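Local structure of major capsid protein (Human herpesvirus 1, 1NO7) at residues F177-A182 with G502-P507; A183-E188 with A448-E453; C375-V380 with G481-G486. The protein builds the shell of the herpesvirus capsid as its major capsid protein. All blocks are in the same frame, centred on the assembly; numbering follows the deposited sequence.

Overall arrangement
From the N-terminal side, the first of these segments lies on helix 176-183, which supplies the first half of interaction 1 and runs directly into 183-188, the first half of interaction 2. Strand 376-380 follows, then the loop 448-453, which closes interaction 2. At 481-486 the chain returns to strand 376-380 in interaction 3, so interactions 2 and 3 cross. Residues 502-507 close interaction 1, whose long loop encloses both others. Interactions 1 and 3 meet in one antiparallel sheet, where Tyr506 N lies 2.8 Å from Gly379 O, a probable hydrogen bond. Together the contacts tie a buried helix and its following turn to this sheet and to the loop before strand 457-462.

Interaction 1: F177-A182 with G502-P507; sequences FYLLQA and GDYFYP
Phe505 holds CG opposite its own carbonyl carbon and beside the backbone N (chi1 -51°), a setting that carries its ring away from the 502-507 backbone and onto Tyr178, Leu179 and Ala182 of the helix. The ring arrives with its far rim leading. CE1 approaches Tyr178 CB obliquely at 3.2 Å, while on the other side of the rim CE2 lies 4.0 Å from Ala182 CB, near the ring plane. Between them CZ faces the helix backbone, 3.7 Å from Leu179 N, which sits at the ring edge and in its plane. The phenyl group thus enters the groove between two residues one helical turn apart. The Tyr178 ring leads away from this point, and its plane makes 62° with that of Phe505, an oblique arrangement.

Tyr504 uses a face instead. The branch CD2 of Leu179 stands above its ring as a CH-pi contact, 3.8 Å from the centroid, displaced a little toward CE2. Tyr504 also lays its CB over the centre of one face of the Phe505 ring. The phenol hydroxyl is engaged beyond the two segments, where Tyr504 OH is hydrogen-bonded to Thr388 OG1. Val385 of helix 382-389 and Met428 of helix 425-431 pack on both Leu179 and Tyr504, so the apolar cluster is buried.

No polar bond joins the two segments. The local axes come no closer than 12.0 Å, and Phe505 bridges much of the gap to reach the helix backbone. Helix 177-182 runs nearly perpendicular to strand 505-507, at 96°. The arrangement is that of a helix laid crosswise to the edge strand of a small antiparallel sheet in an alpha plus beta domain, with Tyr504 and Phe505 set against Tyr178, Leu179 and Ala182.

Interaction 2: A183-E188 with A448-E453; sequences AIHGSE and AHNMAE
His185 and Ala452 make the close part of this contact, with His185 CD2 3.4 Å from Ala452 CB. The methyl group also lies beside CG and CB of the histidine, so it follows the side chain from its root into the ring. Ala452 N stands over one face of the imidazole, offset toward the rim. Ser187 N lies over the opposite face, and the ring is therefore held between the backbones of its own turn and of segment 448-453. At the imidazole edge, in the ring plane, Asn450 OD1 comes equally near, 3.4 Å from His185 NE2, with the amide turned 61° against the ring; OD1 accepts a hydrogen bond from Asn336 ND2. Phe382 and Leu334 pack against Ala452 from beyond the two segments.

The histidine is placed by the way helix 176-183 ends. Ile184 is the centre of an inverse gamma turn, in which His185 N donates to Ala183 O at 2.9 Å. With CG tucked between the backbone N and the carbonyl carbon (chi1 60°), the imidazole folds back on the same turn, and His185 ND1 donates to Ala183 O at 3.0 Å. This second bond is bent, 136° at the hydrogen, and the oxygen lies well out of the ring plane. Both donors reach Ala183 O from the same face of its carbonyl plane, so one buried oxygen fixes turn and ring together.

The looser side lies at the amide nitrogen of Asn450, a partly exposed residue. There Asn450 ND2 comes no nearer to Ser187 OG than 4.1 Å. That hydroxyl is used within its own stretch of backbone: Ser187 is the N-cap of helix 188-193, and its OG accepts from Val190 N.

Interaction 3: C375-V380 with G481-G486; sequences CCTAGV and GALHAG
Strand 376-380 is the middle strand of a three-stranded antiparallel sheet, and its residues Thr377 to Val380 meet the turn at 483-486, where the chain leaves strand 478-483 of a second sheet and enters edge strand 486-489. The contact thus lies at the join between two small sheets. Strands 376-380 and 481-483 belong to different sheets; their local axes stay 8.5 Å apart at closest and differ in direction by 50°.

Leu483 reaches from one to the other. Its CG is opposite the carbonyl carbon, with the side chain extended beyond it (chi2 -178°), and this brings the branch CD1 to 3.8 Å from Thr377 OG1. The same methyl lies 4.2 Å from Ala378 C and so also faces the strand backbone. The threonine hydroxyl has weak hydrogen bonds to Leu508 O and Val510 N, whose residues also touch Leu483.

After Leu483 the chain reverses through an inverse gamma turn centred on Ala485, closed by a weak bond from Gly486 N to His484 O. The Ala485 carbonyl faces the end of the strand, with its O 4.1 Å from Val380 N. Beyond the turn, backbone pairing of Ala378 with Ile487 sets strand 486-489 alongside. At its start Gly486, without a side chain, brings its CA to 3.4 Å from Ala378 O.

Interaction 1: F177-A182 with G502-P507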
loop_
_atom_site.group_PDB
_atom_site.type_symbol
_atom_site.label_atom_id
_atom_site.label_comp_id
_atom_site.label_asym_id
_atom_site.label_seq_id
_atom_site.Cartn_x
_atom_site.Cartn_y
_atom_site.Cartn_z
ATOM N N PHE A 177 6.225 -0.194 16.068
ATOM C CA PHE A 177 6.622 0.273 14.738
ATOM C C PHE A 177 5.449 0.759 13.887
ATOM O O PHE A 177 5.555 1.783 13.208
ATOM C CB PHE A 177 7.365 -0.844 14.009
ATOM C CG PHE A 177 8.684 -1.218 14.647
ATOM C CD1 PHE A 177 9.049 -0.703 15.882
ATOM C CD2 PHE A 177 9.562 -2.092 14.004
ATOM C CE1 PHE A 177 10.269 -1.054 16.465
ATOM C CE2 PHE A 177 10.791 -2.453 14.578
ATOM C CZ PHE A 177 11.143 -1.933 15.810
ATOM N N TYR A 178 4.337 0.027 13.906
ATOM C CA TYR A 178 3.167 0.457 13.134
ATOM C C TYR A 178 2.667 1.790 13.688
ATOM O O TYR A 178 2.542 2.775 12.936
ATOM C CB TYR A 178 2.013 -0.558 13.203
ATOM C CG TYR A 178 2.264 -1.876 12.489
ATOM C CD1 TYR A 178 2.785 -2.972 13.172
ATOM C CD2 TYR A 178 1.977 -2.029 11.125
ATOM C CE1 TYR A 178 3.016 -4.194 12.516
ATOM C CE2 TYR A 178 2.205 -3.252 10.459
ATOM C CZ TYR A 178 2.726 -4.330 11.164
ATOM O OH TYR A 178 2.966 -5.542 10.536
ATOM N N LEU A 179 2.393 1.833 14.999
ATOM C CA LEU A 179 1.904 3.077 15.605
ATOM C C LEU A 179 2.893 4.201 15.290
ATOM O O LEU A 179 2.475 5.316 14.938
ATOM C CB LEU A 179 1.726 2.940 17.124
ATOM C CG LEU A 179 0.904 1.748 17.616
ATOM C CD1 LEU A 179 1.760 0.484 17.420
ATOM C CD2 LEU A 179 0.513 1.916 19.095
ATOM N N LEU A 180 4.192 3.908 15.412
ATOM C CA LEU A 180 5.205 4.912 15.107
ATOM C C LEU A 180 5.009 5.378 13.669
ATOM O O LEU A 180 4.860 6.585 13.413
ATOM C CB LEU A 180 6.615 4.340 15.262
ATOM C CG LEU A 180 7.213 4.461 16.662
ATOM C CD1 LEU A 180 8.741 4.124 16.627
ATOM C CD2 LEU A 180 6.957 5.896 17.160
ATOM N N GLN A 181 5.011 4.412 12.739
ATOM C CA GLN A 181 4.815 4.679 11.312
ATOM C C GLN A 181 3.527 5.483 11.133
ATOM O O GLN A 181 3.481 6.459 10.380
ATOM C CB GLN A 181 4.716 3.361 10.538
ATOM C CG GLN A 181 4.084 3.508 9.157
ATOM C CD GLN A 181 3.674 2.172 8.547
ATOM O OE1 GLN A 181 3.047 1.334 9.213
ATOM N NE2 GLN A 181 4.007 1.971 7.272
ATOM N N ALA A 182 2.483 5.066 11.835
ATOM C CA ALA A 182 1.211 5.767 11.765
ATOM C C ALA A 182 1.433 7.239 12.139
ATOM O O ALA A 182 1.026 8.140 11.393
ATOM C CB ALA A 182 0.202 5.119 12.717
ATOM N N GLY A 502 -8.418 -4.983 16.233
ATOM C CA GLY A 502 -9.018 -3.761 15.732
ATOM C C GLY A 502 -8.769 -2.587 16.659
ATOM O O GLY A 502 -9.384 -1.528 16.509
ATOM N N ASP A 503 -7.866 -2.777 17.619
ATOM C CA ASP A 503 -7.532 -1.729 18.580
ATOM C C ASP A 503 -7.179 -0.414 17.898
ATOM O O ASP A 503 -7.960 0.534 17.960
ATOM C CB ASP A 503 -6.374 -2.175 19.475
ATOM C CG ASP A 503 -6.829 -3.076 20.610
ATOM O OD1 ASP A 503 -7.609 -2.603 21.464
ATOM O OD2 ASP A 503 -6.410 -4.254 20.652
ATOM N N TYR A 504 -6.022 -0.367 17.230
ATOM C CA TYR A 504 -5.561 0.851 16.548
ATOM C C TYR A 504 -5.808 0.862 15.038
ATOM O O TYR A 504 -6.149 1.907 14.443
ATOM C CB TYR A 504 -4.058 1.056 16.767
ATOM C CG TYR A 504 -3.612 1.056 18.210
ATOM C CD1 TYR A 504 -3.489 -0.136 18.923
ATOM C CD2 TYR A 504 -3.310 2.248 18.863
ATOM C CE1 TYR A 504 -3.075 -0.145 20.248
ATOM C CE2 TYR A 504 -2.897 2.250 20.190
ATOM C CZ TYR A 504 -2.782 1.047 20.880
ATOM O OH TYR A 504 -2.388 1.026 22.203
ATOM N N PHE A 505 -5.619 -0.304 14.425
ATOM C CA PHE A 505 -5.771 -0.456 12.984
ATOM C C PHE A 505 -6.926 -1.342 12.557
ATOM O O PHE A 505 -7.198 -2.365 13.181
ATOM C CB PHE A 505 -4.500 -1.043 12.422
ATOM C CG PHE A 505 -3.263 -0.318 12.846
ATOM C CD1 PHE A 505 -2.300 -0.965 13.617
ATOM C CD2 PHE A 505 -3.024 0.986 12.411
ATOM C CE1 PHE A 505 -1.098 -0.341 13.949
ATOM C CE2 PHE A 505 -1.824 1.637 12.733
ATOM C CZ PHE A 505 -0.850 0.969 13.509
ATOM N N TYR A 506 -7.593 -0.960 11.473
ATOM C CA TYR A 506 -8.706 -1.757 10.968
ATOM C C TYR A 506 -8.475 -2.191 9.513
ATOM O O TYR A 506 -8.158 -1.357 8.649
ATOM C CB TYR A 506 -10.002 -0.967 11.084
ATOM C CG TYR A 506 -9.952 0.385 10.422
ATOM C CD1 TYR A 506 -10.210 0.534 9.068
ATOM C CD2 TYR A 506 -9.694 1.525 11.163
ATOM C CE1 TYR A 506 -10.226 1.795 8.467
ATOM C CE2 TYR A 506 -9.704 2.796 10.580
ATOM C CZ TYR A 506 -9.978 2.929 9.234
ATOM O OH TYR A 506 -10.060 4.199 8.679
ATOM N N PRO A 507 -8.609 -3.511 9.233
ATOM C CA PRO A 507 -8.430 -4.118 7.906
ATOM C C PRO A 507 -9.358 -3.480 6.893
ATOM O O PRO A 507 -10.544 -3.266 7.180
ATOM C CB PRO A 507 -8.796 -5.583 8.141
ATOM C CG PRO A 507 -8.364 -5.819 9.541
ATOM C CD PRO A 507 -8.869 -4.559 10.240
#

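Interaction 2: A183-E188 with A448-E453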
loop_
_atom_site.group_PDB
_atom_site.type_symbol
_atom_site.label_atom_id
_atom_site.label_comp_id
_atom_site.label_asym_id
_atom_site.label_seq_id
_atom_site.Cartn_x
_atom_site.Cartn_y
_atom_site.Cartn_z
ATOM N N ALA A 183 2.082 7.467 13.289
ATOM C CA ALA A 183 2.386 8.816 13.786
ATOM C C ALA A 183 3.285 9.559 12.798
ATOM O O ALA A 183 3.066 10.737 12.506
ATOM C CB ALA A 183 3.071 8.726 15.140
ATOM N N ILE A 184 4.291 8.851 12.289
ATOM C CA ILE A 184 5.271 9.414 11.305
ATOM C C ILE A 184 4.722 9.283 9.955
ATOM O O ILE A 184 5.293 8.664 9.053
ATOM C CB ILE A 184 6.602 8.685 11.181
ATOM C CG1 ILE A 184 7.096 8.183 12.532
ATOM C CG2 ILE A 184 7.639 9.583 10.515
ATOM C CD1 ILE A 184 8.001 6.966 12.434
ATOM N N HIS A 185 3.464 9.746 9.813
ATOM C CA HIS A 185 2.614 9.625 8.595
ATOM C C HIS A 185 3.183 10.057 7.257
ATOM O O HIS A 185 2.608 10.904 6.593
ATOM C CB HIS A 185 1.318 10.397 8.821
ATOM C CG HIS A 185 1.593 11.901 9.094
ATOM N ND1 HIS A 185 2.553 12.326 9.985
ATOM C CD2 HIS A 185 1.022 13.021 8.588
ATOM C CE1 HIS A 185 2.563 13.647 10.020
ATOM N NE2 HIS A 185 1.644 14.094 9.183
ATOM N N GLY A 186 4.319 9.498 6.839
ATOM C CA GLY A 186 4.897 9.903 5.569
ATOM C C GLY A 186 5.614 11.249 5.717
ATOM O O GLY A 186 6.414 11.610 4.864
ATOM N N SER A 187 5.339 11.996 6.793
ATOM C CA SER A 187 6.007 13.280 7.015
ATOM C C SER A 187 7.525 13.165 7.151
ATOM O O SER A 187 8.036 12.448 8.014
ATOM C CB SER A 187 5.438 13.974 8.253
ATOM O OG SER A 187 6.023 15.258 8.419
ATOM N N GLU A 188 8.234 13.859 6.269
ATOM C CA GLU A 188 9.693 13.865 6.276
ATOM C C GLU A 188 10.115 14.700 7.482
ATOM O O GLU A 188 11.007 14.319 8.256
ATOM C CB GLU A 188 10.207 14.495 4.982
ATOM C CG GLU A 188 11.700 14.372 4.769
ATOM C CD GLU A 188 12.082 14.641 3.325
ATOM O OE1 GLU A 188 11.457 14.022 2.436
ATOM O OE2 GLU A 188 12.997 15.457 3.073
ATOM N N ALA A 448 2.031 16.374 18.508
ATOM C CA ALA A 448 0.970 17.342 18.736
ATOM C C ALA A 448 1.071 18.460 17.692
ATOM O O ALA A 448 0.058 19.028 17.274
ATOM C CB ALA A 448 1.072 17.914 20.141
ATOM N N HIS A 449 2.294 18.752 17.254
ATOM C CA HIS A 449 2.524 19.809 16.273
ATOM C C HIS A 449 2.193 19.454 14.826
ATOM O O HIS A 449 1.596 20.255 14.099
ATOM C CB HIS A 449 3.978 20.286 16.343
ATOM C CG HIS A 449 4.314 21.018 17.605
ATOM N ND1 HIS A 449 3.569 22.081 18.070
ATOM C CD2 HIS A 449 5.326 20.854 18.489
ATOM C CE1 HIS A 449 4.108 22.540 19.184
ATOM N NE2 HIS A 449 5.176 21.813 19.460
ATOM N N ASN A 450 2.579 18.255 14.409
ATOM C CA ASN A 450 2.346 17.827 13.037
ATOM C C ASN A 450 1.685 16.454 12.995
ATOM O O ASN A 450 2.361 15.418 13.070
ATOM C CB ASN A 450 3.680 17.777 12.299
ATOM C CG ASN A 450 3.513 17.805 10.812
ATOM O OD1 ASN A 450 2.645 17.126 10.264
ATOM N ND2 ASN A 450 4.349 18.587 10.139
ATOM N N MET A 451 0.363 16.441 12.864
ATOM C CA MET A 451 -0.358 15.171 12.831
ATOM C C MET A 451 -1.386 14.976 11.708
ATOM O O MET A 451 -1.838 15.934 11.068
ATOM C CB MET A 451 -1.028 14.907 14.201
ATOM C CG MET A 451 -1.627 16.131 14.931
ATOM S SD MET A 451 -2.715 15.691 16.360
ATOM C CE MET A 451 -1.476 15.159 17.632
ATOM N N ALA A 452 -1.729 13.708 11.484
ATOM C CA ALA A 452 -2.705 13.300 10.478
ATOM C C ALA A 452 -3.941 12.810 11.237
ATOM O O ALA A 452 -3.817 12.019 12.175
ATOM C CB ALA A 452 -2.132 12.175 9.621
ATOM N N GLU A 453 -5.128 13.261 10.834
ATOM C CA GLU A 453 -6.353 12.874 11.527
ATOM C C GLU A 453 -7.052 11.582 11.072
ATOM O O GLU A 453 -7.128 10.596 11.826
ATOM C CB GLU A 453 -7.349 14.036 11.473
ATOM C CG GLU A 453 -7.658 14.521 10.065
ATOM C CD GLU A 453 -8.265 15.914 10.046
ATOM O OE1 GLU A 453 -9.252 16.147 10.776
ATOM O OE2 GLU A 453 -7.758 16.777 9.294
#

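Interaction 3: C375-V380 with G481-G486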
loop_
_atom_site.group_PDB
_atom_site.type_symbol
_atom_site.label_atom_id
_atom_site.label_comp_id
_atom_site.label_asym_id
_atom_site.label_seq_id
_atom_site.Cartn_x
_atom_site.Cartn_y
_atom_site.Cartn_z
ATOM N N CYS A 375 -0.496 -10.556 3.490
ATOM C CA CYS A 375 -0.370 -9.205 4.048
ATOM C C CYS A 375 -1.568 -8.410 3.576
ATOM O O CYS A 375 -2.219 -8.809 2.609
ATOM C CB CYS A 375 0.896 -8.515 3.555
ATOM S SG CYS A 375 0.690 -7.833 1.925
ATOM N N CYS A 376 -1.846 -7.270 4.209
ATOM C CA CYS A 376 -3.036 -6.495 3.839
ATOM C C CYS A 376 -3.085 -5.023 4.272
ATOM O O CYS A 376 -2.650 -4.672 5.383
ATOM C CB CYS A 376 -4.269 -7.204 4.397
ATOM S SG CYS A 376 -5.543 -6.063 4.931
ATOM N N THR A 377 -3.649 -4.173 3.405
ATOM C CA THR A 377 -3.754 -2.745 3.703
ATOM C C THR A 377 -4.852 -2.512 4.717
ATOM O O THR A 377 -5.874 -3.216 4.710
ATOM C CB THR A 377 -4.082 -1.913 2.449
ATOM O OG1 THR A 377 -5.475 -2.032 2.103
ATOM C CG2 THR A 377 -3.228 -2.385 1.292
ATOM N N ALA A 378 -4.634 -1.522 5.583
ATOM C CA ALA A 378 -5.602 -1.178 6.626
ATOM C C ALA A 378 -5.594 0.312 6.945
ATOM O O ALA A 378 -4.577 1.005 6.761
ATOM C CB ALA A 378 -5.319 -1.982 7.910
ATOM N N GLY A 379 -6.749 0.789 7.412
ATOM C CA GLY A 379 -6.913 2.183 7.784
ATOM C C GLY A 379 -6.567 2.278 9.259
ATOM O O GLY A 379 -6.755 1.302 10.014
ATOM N N VAL A 380 -6.075 3.442 9.677
ATOM C CA VAL A 380 -5.668 3.649 11.065
ATOM C C VAL A 380 -6.628 4.490 11.914
ATOM O O VAL A 380 -7.262 5.427 11.406
ATOM C CB VAL A 380 -4.301 4.322 11.104
ATOM C CG1 VAL A 380 -3.814 4.418 12.535
ATOM C CG2 VAL A 380 -3.335 3.551 10.253
ATOM N N GLY A 481 -8.731 1.388 -6.504
ATOM C CA GLY A 481 -8.879 1.876 -5.147
ATOM C C GLY A 481 -7.548 2.352 -4.581
ATOM O O GLY A 481 -6.506 2.269 -5.245
ATOM N N ALA A 482 -7.584 2.856 -3.352
ATOM C CA ALA A 482 -6.388 3.342 -2.676
ATOM C C ALA A 482 -6.772 3.988 -1.346
ATOM O O ALA A 482 -7.891 4.478 -1.181
ATOM C CB ALA A 482 -5.640 4.355 -3.561
ATOM N N LEU A 483 -5.845 3.972 -0.394
ATOM C CA LEU A 483 -6.075 4.570 0.910
ATOM C C LEU A 483 -5.167 5.766 1.126
ATOM O O LEU A 483 -3.966 5.725 0.797
ATOM C CB LEU A 483 -5.851 3.543 2.009
ATOM C CG LEU A 483 -6.903 2.448 1.900
ATOM C CD1 LEU A 483 -6.722 1.440 3.017
ATOM C CD2 LEU A 483 -8.297 3.086 1.931
ATOM N N HIS A 484 -5.754 6.833 1.663
ATOM C CA HIS A 484 -5.021 8.054 1.940
ATOM C C HIS A 484 -4.088 7.785 3.111
ATOM O O HIS A 484 -2.924 7.428 2.933
ATOM C CB HIS A 484 -5.986 9.173 2.298
ATOM C CG HIS A 484 -5.315 10.490 2.495
ATOM N ND1 HIS A 484 -4.402 10.997 1.595
ATOM C CD2 HIS A 484 -5.441 11.419 3.470
ATOM C CE1 HIS A 484 -3.996 12.185 2.004
ATOM N NE2 HIS A 484 -4.612 12.466 3.139
ATOM N N ALA A 485 -4.594 7.939 4.320
ATOM C CA ALA A 485 -3.753 7.676 5.471
ATOM C C ALA A 485 -3.915 6.210 5.850
ATOM O O ALA A 485 -4.693 5.879 6.744
ATOM C CB ALA A 485 -4.167 8.562 6.626
ATOM N N GLY A 486 -3.198 5.320 5.178
ATOM C CA GLY A 486 -3.333 3.915 5.529
ATOM C C GLY A 486 -1.979 3.240 5.586
ATOM O O GLY A 486 -0.982 3.818 5.128
#